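Side-chain contact in chlamydomonas reinhardtii THB1 (PDB 6CII), which binds a single heme as a group I truncated hemoglobin and probably also binds oxygen: residues 95-100 with 113-118. Numbering follows the deposited sequence.
Sequences AHLDST and EAMAIV
Met-115 lays its thioether over the backbone of Asp-98, with SD 3.8 Å from both N and CA of that residue, while Leu-97 borders the sulfur from the other helix with its CG at 4.0 Å. The methionine chain bends at chi2 and again at chi3 (-53°), which brings CE beside Asp-98, 4.1 Å from its CB. Asp-98 crosses the methionine at about a right angle: its CG stands anti to the backbone N (chi1 179°), and OD1 comes to 3.6 Å from Met-115 CG. That oxygen also forms a salt bridge with Lys-111, so its charge is probably balanced from the same helix that carries the methionine. Leu-97 CD2 also meets Val-118 CG2 at 3.7 Å; both residues are buried, and the side chain of Val-118 lies about 4 Å from the bound heme. Replacing Met-115 with an alanine would probably leave a gap beside the Asp-98 backbone and deprive Leu-97 CG of its sulfur neighbour. With axes 10.4 Å apart at 166°, the segments form a nearly antiparallel pair within helices 87-103 and 108-126, the G and H helices of the truncated globin 2-on-2 fold.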
# COMPACT_ATOMS: atom_id res chain seq x y z
N ALA A 95 5.03 -1.00 7.99
CA ALA A 95 5.02 -0.22 9.21
C ALA A 95 4.71 1.24 8.93
O ALA A 95 4.03 1.90 9.73
CB ALA A 95 6.37 -0.36 9.92
N HIS A 96 5.19 1.78 7.81
CA HIS A 96 4.78 3.12 7.44
C HIS A 96 3.28 3.20 7.24
O HIS A 96 2.66 4.21 7.60
CB HIS A 96 5.48 3.58 6.17
CG HIS A 96 6.87 4.05 6.39
ND1 HIS A 96 7.18 5.11 7.21
CD2 HIS A 96 8.04 3.62 5.87
CE1 HIS A 96 8.48 5.31 7.19
NE2 HIS A 96 9.03 4.42 6.38
N LEU A 97 2.69 2.19 6.62
CA LEU A 97 1.25 2.26 6.41
C LEU A 97 0.51 2.11 7.73
O LEU A 97 -0.49 2.79 7.97
CB LEU A 97 0.79 1.18 5.43
CG LEU A 97 -0.71 1.23 5.10
CD1 LEU A 97 -1.11 2.59 4.50
CD2 LEU A 97 -1.13 0.08 4.16
N ASP A 98 0.97 1.22 8.59
CA ASP A 98 0.29 1.05 9.87
C ASP A 98 0.33 2.34 10.66
O ASP A 98 -0.69 2.81 11.17
CB ASP A 98 0.92 -0.09 10.66
CG ASP A 98 0.24 -0.26 12.02
OD1 ASP A 98 -0.79 -0.94 12.09
OD2 ASP A 98 0.72 0.31 13.01
N SER A 99 1.52 2.97 10.74
CA SER A 99 1.66 4.24 11.45
C SER A 99 0.81 5.34 10.82
O SER A 99 0.26 6.19 11.53
CB SER A 99 3.13 4.66 11.46
OG SER A 99 3.88 3.82 12.33
N THR A 100 0.72 5.35 9.49
CA THR A 100 -0.14 6.32 8.81
C THR A 100 -1.59 6.14 9.20
O THR A 100 -2.30 7.12 9.48
CB THR A 100 0.01 6.16 7.30
OG1 THR A 100 1.34 6.51 6.90
CG2 THR A 100 -1.03 7.00 6.56
N GLU A 113 -7.50 -5.15 10.20
CA GLU A 113 -7.97 -5.80 8.98
C GLU A 113 -7.16 -5.34 7.78
O GLU A 113 -6.70 -6.15 6.97
CB GLU A 113 -9.45 -5.50 8.76
CG GLU A 113 -9.98 -6.31 7.57
CD GLU A 113 -11.48 -6.25 7.40
OE1 GLU A 113 -12.17 -5.65 8.25
OE2 GLU A 113 -11.97 -6.82 6.39
N ALA A 114 -7.00 -4.02 7.65
CA ALA A 114 -6.25 -3.48 6.52
C ALA A 114 -4.83 -4.02 6.51
O ALA A 114 -4.30 -4.43 5.47
CB ALA A 114 -6.24 -1.94 6.59
N MET A 115 -4.21 -4.08 7.68
CA MET A 115 -2.81 -4.49 7.70
C MET A 115 -2.68 -5.99 7.46
O MET A 115 -1.67 -6.43 6.91
CB MET A 115 -2.15 -4.07 9.01
CG MET A 115 -2.00 -2.56 9.16
SD MET A 115 -1.28 -1.67 7.75
CE MET A 115 0.24 -2.62 7.52
N ALA A 116 -3.69 -6.78 7.84
CA ALA A 116 -3.64 -8.19 7.49
C ALA A 116 -3.78 -8.40 5.99
O ALA A 116 -3.17 -9.31 5.41
CB ALA A 116 -4.73 -8.95 8.23
N ILE A 117 -4.62 -7.58 5.35
CA ILE A 117 -4.74 -7.63 3.89
C ILE A 117 -3.41 -7.24 3.24
O ILE A 117 -2.96 -7.90 2.29
CB ILE A 117 -5.89 -6.73 3.42
CG1 ILE A 117 -7.23 -7.30 3.87
CG2 ILE A 117 -5.84 -6.57 1.91
CD1 ILE A 117 -8.37 -6.34 3.69
N VAL A 118 -2.76 -6.19 3.73
CA VAL A 118 -1.43 -5.87 3.22
C VAL A 118 -0.47 -7.04 3.45
O VAL A 118 0.36 -7.37 2.59
CB VAL A 118 -0.91 -4.57 3.85
CG1 VAL A 118 0.55 -4.33 3.43
CG2 VAL A 118 -1.79 -3.44 3.43